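Local structure of CYTH domain-containing protein (Pyrococcus horikoshii, 2DC4) at residues A[27-32]-A[47-52]; A[36-41]-A[90-95]; A[58-63]-A[70-75]; A[101-106]-A[114-119]. The protein is of unknown function but has the CYTH fold, and like its relatives, which act on triphosphates inside a beta-barrel tunnel, probably binds an anionic ligand. All blocks are in the same frame, centred on the assembly; numbering follows the deposited sequence.

Contact 1. Residues A[27-32]-A[47-52]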
# COMPACT_ATOMS: atom_id res chain seq x y z
N GLY A 27 2.52 15.68 -19.60
CA GLY A 27 1.56 14.66 -19.98
C GLY A 27 0.19 14.87 -19.35
O GLY A 27 -0.01 15.78 -18.54
N ILE A 28 -0.76 14.02 -19.73
CA ILE A 28 -2.12 14.07 -19.21
C ILE A 28 -2.35 12.82 -18.37
O ILE A 28 -1.94 11.72 -18.77
CB ILE A 28 -3.16 14.08 -20.35
CG1 ILE A 28 -3.02 15.35 -21.18
CG2 ILE A 28 -4.58 13.97 -19.77
CD1 ILE A 28 -3.88 15.36 -22.43
N GLU A 29 -2.97 12.98 -17.21
CA GLU A 29 -3.27 11.84 -16.34
C GLU A 29 -4.77 11.79 -16.05
O GLU A 29 -5.34 12.76 -15.56
CB GLU A 29 -2.51 11.94 -15.01
CG GLU A 29 -0.99 11.77 -15.14
CD GLU A 29 -0.27 11.79 -13.80
OE1 GLU A 29 -0.90 12.10 -12.77
OE2 GLU A 29 0.95 11.49 -13.78
N GLU A 30 -5.40 10.66 -16.38
CA GLU A 30 -6.82 10.49 -16.11
C GLU A 30 -6.85 9.79 -14.76
O GLU A 30 -6.57 8.60 -14.65
CB GLU A 30 -7.47 9.62 -17.19
CG GLU A 30 -7.35 10.23 -18.58
CD GLU A 30 -8.09 9.44 -19.64
OE1 GLU A 30 -9.32 9.25 -19.48
OE2 GLU A 30 -7.45 9.01 -20.62
N GLN A 31 -7.18 10.55 -13.72
CA GLN A 31 -7.16 10.05 -12.35
C GLN A 31 -8.50 9.77 -11.70
O GLN A 31 -9.50 10.45 -11.96
CB GLN A 31 -6.39 11.03 -11.46
CG GLN A 31 -5.14 11.62 -12.10
CD GLN A 31 -4.46 12.62 -11.20
OE1 GLN A 31 -5.12 13.37 -10.48
NE2 GLN A 31 -3.12 12.65 -11.24
N GLU A 32 -8.51 8.77 -10.84
CA GLU A 32 -9.70 8.40 -10.08
C GLU A 32 -9.20 8.17 -8.66
O GLU A 32 -8.42 7.25 -8.42
CB GLU A 32 -10.33 7.12 -10.63
CG GLU A 32 -11.61 6.71 -9.90
CD GLU A 32 -12.26 5.47 -10.49
OE1 GLU A 32 -12.41 5.40 -11.72
OE2 GLU A 32 -12.63 4.57 -9.70
N ARG A 47 -5.28 6.31 -5.36
CA ARG A 47 -5.39 6.86 -6.71
C ARG A 47 -5.06 5.86 -7.81
O ARG A 47 -4.10 5.10 -7.70
CB ARG A 47 -4.47 8.07 -6.86
CG ARG A 47 -4.27 8.51 -8.31
CD ARG A 47 -3.54 9.86 -8.40
NE ARG A 47 -4.33 10.93 -7.81
CZ ARG A 47 -3.86 12.15 -7.55
NH1 ARG A 47 -2.60 12.46 -7.83
NH2 ARG A 47 -4.65 13.06 -7.01
N LYS A 48 -5.87 5.89 -8.86
CA LYS A 48 -5.67 5.07 -10.05
C LYS A 48 -5.51 6.03 -11.23
O LYS A 48 -6.33 6.93 -11.41
CB LYS A 48 -6.88 4.17 -10.30
CG LYS A 48 -7.01 3.02 -9.34
CD LYS A 48 -8.25 2.18 -9.62
CE LYS A 48 -9.53 2.90 -9.20
NZ LYS A 48 -10.73 2.03 -9.35
N ILE A 49 -4.45 5.86 -12.00
CA ILE A 49 -4.24 6.69 -13.18
C ILE A 49 -4.53 5.71 -14.29
O ILE A 49 -3.70 4.90 -14.67
CB ILE A 49 -2.80 7.19 -13.28
CG1 ILE A 49 -2.40 7.85 -11.96
CG2 ILE A 49 -2.69 8.21 -14.42
CD1 ILE A 49 -0.98 8.41 -11.95
N ASN A 50 -5.75 5.78 -14.80
CA ASN A 50 -6.21 4.85 -15.81
C ASN A 50 -5.51 4.79 -17.16
O ASN A 50 -5.52 3.74 -17.81
CB ASN A 50 -7.72 5.04 -15.97
CG ASN A 50 -8.44 5.00 -14.64
OD1 ASN A 50 -8.71 3.93 -14.10
ND2 ASN A 50 -8.79 6.17 -14.12
N ASN A 51 -4.89 5.88 -17.58
CA ASN A 51 -4.21 5.88 -18.87
C ASN A 51 -2.72 5.53 -18.78
O ASN A 51 -2.07 5.33 -19.81
CB ASN A 51 -4.39 7.24 -19.56
CG ASN A 51 -3.76 8.37 -18.79
OD1 ASN A 51 -3.94 8.48 -17.58
ND2 ASN A 51 -3.02 9.24 -19.48
N THR A 52 -2.18 5.44 -17.57
CA THR A 52 -0.76 5.11 -17.41
C THR A 52 -0.54 3.79 -16.70
O THR A 52 0.57 3.25 -16.68
CB THR A 52 0.01 6.19 -16.62
OG1 THR A 52 -0.43 6.18 -15.26
CG2 THR A 52 -0.24 7.56 -17.23
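The beta hairpin of strands 24-36 and 42-49, part of the antiparallel barrel, pairs Gln31 with Ile49 (non-hydrogen-bonded) and Glu32 with Lys48 (hydrogen-bonded, Glu32 N to Lys48 O 2.9 Å and its reciprocal). Beyond Ile49 come one more backbone bond, Asn50 N to Glu30 O, and then the Asn51 side chain. Asn51 has CG between its backbone N and carbonyl carbon (chi1 63°), which turns the amide back to the strand; ND2 donates to Ile28 O (2.8 Å), while OD1 receives Glu30 N (2.9 Å) almost straight, at 178°. The Gln31 amide stacks on the Arg47 guanidinium, planes 28° apart, with Gln31 OE1 3.4 Å from Arg47 CZ. Gln31 NE2 donates to Glu29 OE1 (2.8 Å), Gln31 OE1 accepts a hydrogen bond from Lys100 NZ, and Asp33 pairs with Arg47 NE. A leucine in place of Gln31 would probably leave Glu29 OE1 and Lys100 without their amide partner and lose the flat stack on Arg47. On the reverse face Glu32 OE2 is met by Lys48 NZ (3.2 Å) from above the carboxylate plane, and Lys99 holds OE1. A face carrying Glu29, Gln31 and Arg47 is consistent with the polar inner wall of a CYTH barrel.

Contact 2. Residues A[36-41]-A[90-95]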
# COMPACT_ATOMS: atom_id res chain seq x y z
N PHE A 36 -10.81 8.21 1.86
CA PHE A 36 -11.25 7.57 3.09
C PHE A 36 -11.25 8.61 4.19
O PHE A 36 -10.28 9.34 4.37
CB PHE A 36 -10.32 6.41 3.44
CG PHE A 36 -10.50 5.21 2.57
CD1 PHE A 36 -11.52 4.30 2.83
CD2 PHE A 36 -9.70 5.02 1.45
CE1 PHE A 36 -11.74 3.21 1.99
CE2 PHE A 36 -9.91 3.94 0.60
CZ PHE A 36 -10.93 3.03 0.87
N GLU A 37 -12.35 8.67 4.94
CA GLU A 37 -12.49 9.65 6.00
C GLU A 37 -11.56 9.48 7.20
O GLU A 37 -11.54 8.44 7.86
CB GLU A 37 -13.95 9.69 6.48
CG GLU A 37 -14.20 10.66 7.61
CD GLU A 37 -15.67 10.99 7.78
OE1 GLU A 37 -16.50 10.06 7.74
OE2 GLU A 37 -16.00 12.19 7.96
N LEU A 38 -10.78 10.52 7.46
CA LEU A 38 -9.85 10.54 8.57
C LEU A 38 -10.18 11.77 9.40
O LEU A 38 -10.86 12.67 8.92
CB LEU A 38 -8.40 10.67 8.08
CG LEU A 38 -7.78 9.52 7.30
CD1 LEU A 38 -6.33 9.85 7.00
CD2 LEU A 38 -7.88 8.24 8.12
N PRO A 39 -9.71 11.81 10.65
CA PRO A 39 -10.02 12.99 11.47
C PRO A 39 -9.26 14.19 10.91
O PRO A 39 -8.18 14.03 10.34
CB PRO A 39 -9.53 12.58 12.86
CG PRO A 39 -8.37 11.68 12.55
CD PRO A 39 -8.92 10.83 11.41
N SER A 40 -9.83 15.38 11.05
CA SER A 40 -9.19 16.58 10.56
C SER A 40 -7.83 16.75 11.24
O SER A 40 -7.68 16.42 12.42
CB SER A 40 -10.07 17.81 10.85
OG SER A 40 -9.43 19.00 10.42
N PRO A 41 -6.84 17.28 10.51
CA PRO A 41 -6.91 17.71 9.12
C PRO A 41 -6.18 16.73 8.20
O PRO A 41 -5.38 17.14 7.36
CB PRO A 41 -6.22 19.05 9.16
CG PRO A 41 -5.05 18.74 10.05
CD PRO A 41 -5.64 17.86 11.15
N LEU A 90 -10.16 -2.34 7.33
CA LEU A 90 -9.51 -1.80 8.51
C LEU A 90 -10.47 -0.88 9.27
O LEU A 90 -10.13 -0.35 10.32
CB LEU A 90 -8.23 -1.04 8.13
CG LEU A 90 -7.08 -1.90 7.63
CD1 LEU A 90 -5.90 -1.03 7.24
CD2 LEU A 90 -6.67 -2.88 8.73
N GLY A 91 -11.66 -0.68 8.72
CA GLY A 91 -12.65 0.16 9.38
C GLY A 91 -12.84 1.56 8.83
O GLY A 91 -13.68 2.31 9.33
N PHE A 92 -12.07 1.92 7.81
CA PHE A 92 -12.20 3.25 7.22
C PHE A 92 -13.39 3.31 6.29
O PHE A 92 -13.71 2.34 5.60
CB PHE A 92 -10.91 3.61 6.48
CG PHE A 92 -9.72 3.77 7.38
CD1 PHE A 92 -9.58 4.89 8.19
CD2 PHE A 92 -8.75 2.77 7.44
CE1 PHE A 92 -8.49 5.02 9.05
CE2 PHE A 92 -7.66 2.89 8.29
CZ PHE A 92 -7.53 4.02 9.10
N LYS A 93 -14.06 4.46 6.27
CA LYS A 93 -15.24 4.66 5.43
C LYS A 93 -14.90 5.50 4.20
O LYS A 93 -14.12 6.45 4.29
CB LYS A 93 -16.34 5.36 6.23
CG LYS A 93 -16.77 4.63 7.49
CD LYS A 93 -17.58 3.38 7.17
CE LYS A 93 -18.14 2.75 8.44
NZ LYS A 93 -19.04 1.60 8.16
N VAL A 94 -15.48 5.15 3.06
CA VAL A 94 -15.24 5.90 1.84
C VAL A 94 -15.89 7.27 1.97
O VAL A 94 -17.09 7.39 2.23
CB VAL A 94 -15.82 5.18 0.59
CG1 VAL A 94 -15.68 6.08 -0.63
CG2 VAL A 94 -15.09 3.87 0.36
N GLN A 95 -15.08 8.30 1.78
CA GLN A 95 -15.51 9.69 1.89
C GLN A 95 -16.08 10.19 0.56
O GLN A 95 -16.97 11.04 0.54
CB GLN A 95 -14.30 10.52 2.31
CG GLN A 95 -14.56 11.98 2.61
CD GLN A 95 -13.30 12.67 3.11
OE1 GLN A 95 -12.26 12.64 2.45
NE2 GLN A 95 -13.39 13.29 4.28
O HOH W 1 -9.65 11.68 3.22
O HOH W 2 -13.15 6.40 8.26
O HOH W 3 -10.62 12.74 5.58
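Phe36 and Val94 form an antiparallel non-hydrogen-bonded pair where strand 24-36 runs out beside the start of strand 94-107. The direct polar link is one backbone bond, Glu37 N to Lys93 O (2.9 Å, N-H...O angle 164°); the same carbonyl also receives Phe36 CA at 3.3 Å as a CA-H...O contact. Water supplies the remaining polar links. Water 2 donates to Glu37 O (2.6 Å) and accepts from Lys93 N, bridging the backbones. From strand 94-107, Gln95, its CG anti to the backbone N (chi1 -174°), carries its amide alongside the loop, where OE1 shares water 1 with Phe36 O and NE2 gives a weak bond to water 3, which also accepts from Leu38 N (2.9 Å).

Apolar contacts are the third kind. Phe36 crosses Phe92 at about a right angle, with CD1 3.8 Å from Phe92 CB, and its CE1 meets Val94 CG2 at 3.8 Å. Leu38 CD2 reaches Phe92 CE1 at 3.4 Å. Cutting Phe36 back to an alanine is likely to open a gap beside Val94 CG2, Phe92 CB and helix 80-89, and to take away the ring that meets Phe87. Phe92 packs on Phe92 of the second subunit. With a single direct hydrogen bond between the two segments, the junction probably depends largely on bridging waters and on an apolar patch that continues into the dimer interface.

Contact 3. Residues A[58-63]-A[70-75]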
# COMPACT_ATOMS: atom_id res chain seq x y z
N THR A 58 -2.00 7.55 -0.99
CA THR A 58 -1.50 8.86 -0.57
C THR A 58 -2.13 9.32 0.74
O THR A 58 -3.35 9.24 0.93
CB THR A 58 -1.76 9.94 -1.63
OG1 THR A 58 -3.17 10.16 -1.73
CG2 THR A 58 -1.22 9.53 -2.99
N TYR A 59 -1.28 9.81 1.63
CA TYR A 59 -1.70 10.32 2.93
C TYR A 59 -1.24 11.77 2.99
O TYR A 59 -0.12 12.09 2.59
CB TYR A 59 -1.01 9.54 4.05
CG TYR A 59 -1.17 10.15 5.44
CD1 TYR A 59 -2.28 9.87 6.23
CD2 TYR A 59 -0.19 11.01 5.95
CE1 TYR A 59 -2.41 10.42 7.51
CE2 TYR A 59 -0.31 11.57 7.22
CZ TYR A 59 -1.42 11.27 7.99
OH TYR A 59 -1.54 11.81 9.26
N LYS A 60 -2.11 12.64 3.47
CA LYS A 60 -1.76 14.05 3.59
C LYS A 60 -2.25 14.64 4.90
O LYS A 60 -3.26 14.22 5.45
CB LYS A 60 -2.37 14.87 2.45
CG LYS A 60 -1.78 14.61 1.08
CD LYS A 60 -2.30 15.64 0.09
CE LYS A 60 -1.73 15.41 -1.30
NZ LYS A 60 -2.18 16.45 -2.28
N GLU A 61 -1.49 15.60 5.39
CA GLU A 61 -1.84 16.30 6.61
C GLU A 61 -1.76 17.79 6.29
O GLU A 61 -0.71 18.28 5.90
CB GLU A 61 -0.87 15.96 7.74
CG GLU A 61 -1.05 16.83 8.98
CD GLU A 61 -0.29 16.30 10.17
OE1 GLU A 61 0.94 16.09 10.05
OE2 GLU A 61 -0.92 16.10 11.23
N ILE A 62 -2.89 18.48 6.43
CA ILE A 62 -2.94 19.92 6.17
C ILE A 62 -2.14 20.60 7.27
O ILE A 62 -2.35 20.32 8.45
CB ILE A 62 -4.38 20.46 6.24
CG1 ILE A 62 -5.34 19.54 5.48
CG2 ILE A 62 -4.43 21.88 5.69
CD1 ILE A 62 -4.99 19.33 4.04
N LEU A 63 -1.26 21.52 6.89
CA LEU A 63 -0.43 22.21 7.87
C LEU A 63 -0.81 23.67 8.10
O LEU A 63 -0.32 24.29 9.05
CB LEU A 63 1.04 22.12 7.46
CG LEU A 63 1.57 20.71 7.15
CD1 LEU A 63 3.02 20.79 6.71
CD2 LEU A 63 1.43 19.82 8.38
N PHE A 70 1.14 21.22 2.90
CA PHE A 70 0.81 19.85 3.29
C PHE A 70 2.02 18.97 3.50
O PHE A 70 3.09 19.20 2.95
CB PHE A 70 -0.02 19.13 2.21
CG PHE A 70 -1.17 19.92 1.65
CD1 PHE A 70 -0.94 21.02 0.83
CD2 PHE A 70 -2.47 19.51 1.89
CE1 PHE A 70 -2.01 21.71 0.26
CE2 PHE A 70 -3.55 20.19 1.32
CZ PHE A 70 -3.31 21.29 0.50
N TYR A 71 1.84 17.94 4.32
CA TYR A 71 2.88 16.94 4.51
C TYR A 71 2.29 15.83 3.65
O TYR A 71 1.12 15.48 3.82
CB TYR A 71 2.98 16.43 5.94
CG TYR A 71 3.85 15.20 6.03
CD1 TYR A 71 5.21 15.27 5.76
CD2 TYR A 71 3.29 13.95 6.28
CE1 TYR A 71 6.00 14.12 5.74
CE2 TYR A 71 4.07 12.79 6.26
CZ TYR A 71 5.43 12.89 5.99
OH TYR A 71 6.21 11.76 5.95
N GLU A 72 3.07 15.28 2.73
CA GLU A 72 2.55 14.23 1.88
C GLU A 72 3.36 12.95 1.94
O GLU A 72 4.59 12.98 1.88
CB GLU A 72 2.46 14.70 0.43
CG GLU A 72 1.99 13.62 -0.54
CD GLU A 72 1.90 14.11 -1.97
OE1 GLU A 72 2.91 14.62 -2.50
OE2 GLU A 72 0.81 13.99 -2.58
N LEU A 73 2.67 11.83 2.06
CA LEU A 73 3.30 10.52 2.08
C LEU A 73 2.62 9.76 0.96
O LEU A 73 1.43 9.45 1.04
CB LEU A 73 3.04 9.82 3.41
CG LEU A 73 3.57 8.39 3.55
CD1 LEU A 73 5.08 8.35 3.36
CD2 LEU A 73 3.19 7.84 4.91
N GLU A 74 3.37 9.49 -0.11
CA GLU A 74 2.81 8.81 -1.26
C GLU A 74 3.72 7.73 -1.80
O GLU A 74 4.93 7.93 -1.95
CB GLU A 74 2.53 9.81 -2.38
CG GLU A 74 2.03 9.18 -3.68
CD GLU A 74 2.00 10.15 -4.83
OE1 GLU A 74 3.08 10.65 -5.22
OE2 GLU A 74 0.90 10.43 -5.35
N PHE A 75 3.15 6.56 -2.08
CA PHE A 75 3.93 5.49 -2.65
C PHE A 75 3.09 4.66 -3.60
O PHE A 75 1.87 4.56 -3.46
CB PHE A 75 4.57 4.61 -1.56
CG PHE A 75 3.59 3.97 -0.62
CD1 PHE A 75 3.02 2.73 -0.91
CD2 PHE A 75 3.27 4.59 0.59
CE1 PHE A 75 2.14 2.12 -0.01
CE2 PHE A 75 2.39 3.98 1.49
CZ PHE A 75 1.83 2.75 1.19
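Lys60 sets CG beside its backbone N (chi1 -69°) and then runs extended, whereas Glu72 has CG anti to the backbone N (chi1 177°); the two chains therefore lie alongside each other, pointing the same way. They belong to the beta hairpin of strands 54-62 and 69-76, whose axes over these segments approach to 4.7 Å and run antiparallel. Lys60 and Glu72 touch mainly through Lys60 CE, 3.2 Å from Glu72 OE2, since the salt bridge from NZ is long at 3.9 Å; NZ also has a weak, long ion pair with Glu2. The same ammonium stands above the Phe70 ring, but so far off that any cation-pi attraction is weak at most. Farther along this face Thr58 CG2 touches Glu74 OE2 at 3.3 Å. A face bearing Lys60, Glu72 and Glu74 is consistent with the charged lining of a CYTH tunnel.

Two hydrogen-bonded pairs hold the backbones, each with reciprocal bonds: Tyr59 with Leu73 (Tyr59 N to Leu73 O 2.8 Å) and Glu61 with Tyr71 (Tyr71 N to Glu61 O 3.0 Å). Their side chains occupy the reverse face, which packs against the second subunit; Tyr71 OH is hydrogen-bonded to Glu85 of that subunit, while Lys42 NZ is hydrogen-bonded to Tyr59 OH and forms a salt bridge with Glu61 OE2. There the two tyrosine rings approach edge to edge, Tyr59 CE2 lying 4.4 Å from Tyr71 CD2.

Contact 4. Residues A[101-106]-A[114-119]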
# COMPACT_ATOMS: atom_id res chain seq x y z
N ARG A 101 -9.20 14.89 -15.09
CA ARG A 101 -8.25 14.73 -16.19
C ARG A 101 -7.26 15.86 -15.91
O ARG A 101 -7.62 17.03 -15.91
CB ARG A 101 -8.95 14.94 -17.53
CG ARG A 101 -8.20 14.36 -18.70
CD ARG A 101 -9.16 13.74 -19.71
NE ARG A 101 -8.48 12.94 -20.71
CZ ARG A 101 -7.82 13.43 -21.76
NH1 ARG A 101 -7.75 14.75 -21.94
NH2 ARG A 101 -7.23 12.62 -22.62
N ARG A 102 -6.00 15.49 -15.66
CA ARG A 102 -4.97 16.47 -15.33
C ARG A 102 -3.91 16.68 -16.41
O ARG A 102 -3.31 15.73 -16.91
CB ARG A 102 -4.29 16.06 -14.02
CG ARG A 102 -3.10 16.92 -13.61
CD ARG A 102 -2.52 16.43 -12.29
NE ARG A 102 -3.41 16.72 -11.16
CZ ARG A 102 -3.20 16.32 -9.91
NH1 ARG A 102 -2.12 15.61 -9.60
NH2 ARG A 102 -4.07 16.64 -8.96
N TRP A 103 -3.69 17.95 -16.75
CA TRP A 103 -2.68 18.37 -17.72
C TRP A 103 -1.52 18.87 -16.87
O TRP A 103 -1.68 19.81 -16.09
CB TRP A 103 -3.21 19.52 -18.58
CG TRP A 103 -3.95 19.08 -19.79
CD1 TRP A 103 -3.48 19.10 -21.08
CD2 TRP A 103 -5.28 18.58 -19.86
NE1 TRP A 103 -4.44 18.64 -21.93
CE2 TRP A 103 -5.56 18.31 -21.21
CE3 TRP A 103 -6.27 18.32 -18.90
CZ2 TRP A 103 -6.79 17.80 -21.64
CZ3 TRP A 103 -7.49 17.81 -19.32
CH2 TRP A 103 -7.74 17.56 -20.68
N ILE A 104 -0.35 18.25 -17.02
CA ILE A 104 0.82 18.62 -16.24
C ILE A 104 1.84 19.36 -17.09
O ILE A 104 2.21 18.90 -18.17
CB ILE A 104 1.49 17.37 -15.62
CG1 ILE A 104 0.47 16.58 -14.80
CG2 ILE A 104 2.69 17.78 -14.75
CD1 ILE A 104 0.98 15.23 -14.30
N TYR A 105 2.29 20.51 -16.61
CA TYR A 105 3.31 21.32 -17.28
C TYR A 105 4.38 21.64 -16.24
O TYR A 105 4.08 21.75 -15.06
CB TYR A 105 2.72 22.64 -17.79
CG TYR A 105 1.71 22.49 -18.89
CD1 TYR A 105 2.08 22.60 -20.23
CD2 TYR A 105 0.37 22.26 -18.60
CE1 TYR A 105 1.13 22.50 -21.25
CE2 TYR A 105 -0.58 22.15 -19.60
CZ TYR A 105 -0.20 22.27 -20.92
OH TYR A 105 -1.15 22.21 -21.91
N LYS A 106 5.62 21.81 -16.68
CA LYS A 106 6.71 22.11 -15.76
C LYS A 106 7.50 23.33 -16.22
O LYS A 106 7.72 23.54 -17.41
CB LYS A 106 7.65 20.90 -15.65
CG LYS A 106 6.97 19.64 -15.14
CD LYS A 106 7.26 19.39 -13.67
CE LYS A 106 8.70 18.91 -13.47
NZ LYS A 106 9.01 18.66 -12.03
N LEU A 114 -3.24 21.43 -14.36
CA LEU A 114 -4.51 21.97 -14.85
C LEU A 114 -5.50 20.82 -14.81
O LEU A 114 -5.39 19.87 -15.58
CB LEU A 114 -4.34 22.49 -16.28
CG LEU A 114 -5.55 23.15 -16.93
CD1 LEU A 114 -6.13 24.20 -15.99
CD2 LEU A 114 -5.13 23.78 -18.25
N ASN A 115 -6.47 20.94 -13.90
CA ASN A 115 -7.45 19.88 -13.70
C ASN A 115 -8.87 20.12 -14.16
O ASN A 115 -9.46 21.16 -13.84
CB ASN A 115 -7.51 19.54 -12.21
CG ASN A 115 -6.17 19.18 -11.64
OD1 ASN A 115 -5.54 18.22 -12.08
ND2 ASN A 115 -5.71 19.95 -10.66
N ARG A 116 -9.42 19.16 -14.89
CA ARG A 116 -10.81 19.23 -15.30
C ARG A 116 -11.43 18.18 -14.39
O ARG A 116 -11.33 16.98 -14.65
CB ARG A 116 -10.96 18.86 -16.78
CG ARG A 116 -10.07 19.69 -17.68
CD ARG A 116 -10.68 19.94 -19.04
NE ARG A 116 -11.72 20.96 -18.98
CZ ARG A 116 -12.39 21.40 -20.04
NH1 ARG A 116 -12.13 20.91 -21.24
NH2 ARG A 116 -13.31 22.35 -19.90
N VAL A 117 -12.06 18.65 -13.32
CA VAL A 117 -12.62 17.77 -12.27
C VAL A 117 -14.12 17.50 -12.46
O VAL A 117 -14.96 18.39 -12.46
CB VAL A 117 -12.42 18.42 -10.90
CG1 VAL A 117 -12.85 17.44 -9.81
CG2 VAL A 117 -10.97 18.79 -10.70
N GLU A 118 -14.44 16.19 -12.64
CA GLU A 118 -15.84 15.78 -12.75
C GLU A 118 -16.67 16.28 -11.55
O GLU A 118 -16.27 16.19 -10.39
CB GLU A 118 -15.89 14.24 -12.88
CG GLU A 118 -15.48 13.74 -14.27
CD GLU A 118 -15.82 12.26 -14.45
OE1 GLU A 118 -15.10 11.59 -15.18
OE2 GLU A 118 -16.84 11.81 -13.93
N LYS A 119 -17.83 16.91 -11.87
CA LYS A 119 -18.76 17.40 -10.83
C LYS A 119 -18.17 18.51 -9.95
O LYS A 119 -18.65 18.78 -8.86
CB LYS A 119 -19.15 16.21 -9.94
CG LYS A 119 -19.88 15.12 -10.73
CD LYS A 119 -20.32 13.94 -9.86
CE LYS A 119 -20.98 12.83 -10.68
NZ LYS A 119 -21.31 11.70 -9.81
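Trp103 and Leu114 form one antiparallel hydrogen-bonded pair and Arg101 and Arg116 the other, with the short strand axes 176° apart in direction. This is the hairpin of strands 94-107 and 110-117 in the CYTH barrel, and its bonds are regular: Trp103 N to Leu114 O is 2.8 Å, Leu114 N to Trp103 O 2.8 Å, and Arg116 N to Arg101 O 3.0 Å. On the face that carries these two residues, Trp103 CB and Leu114 CB meet at 3.9 Å. The indole then extends past Arg116, whose CG lies 3.6 Å from Trp103 CZ3. It is thus the aliphatic part of the arginine that touches the indole, and the guanidinium plane is turned 65° from the ring; its charged end forms a salt bridge with Asp122 and a cation-pi contact with Phe11, which also meets Trp103 edge-to-face.

The opposite face carries Arg102 and Asn115, side by side and both buried. A bend at chi3 (-71°) presents Arg102 NE to the amide oxygen, while Asn115 ND2 is held by Tyr159 OH, so both ends of the amide are bonded and its flip is fixed. Arg102 NE donates to a lone pair of Asn115 OD1 at 2.8 Å, with the oxygen lying in the guanidinium plane.

Contacts 1, 3 and 4 are partly buried pairings within three different hairpins of one barrel. Contact 2 lies at the surface and joins the end of strand 24-36 and the loop after it to the start of strand 94-107, so it shares strand 24-36 with contact 1 and strand 94-107 with contact 4. Contacts 1 and 4 touch through these neighbouring strands: Glu29 N meets Arg102 O at 2.8 Å. Contact 2 touches contact 3, where Pro41 O meets Ile62 N at 3.0 Å. Both contacts 2 and 3 reach the second subunit; contacts 1 and 4 do not. Amides and guanidinium groups mark contacts 1 and 4, lysine and carboxylates one face of contact 3, and water with apolar rings contact 2.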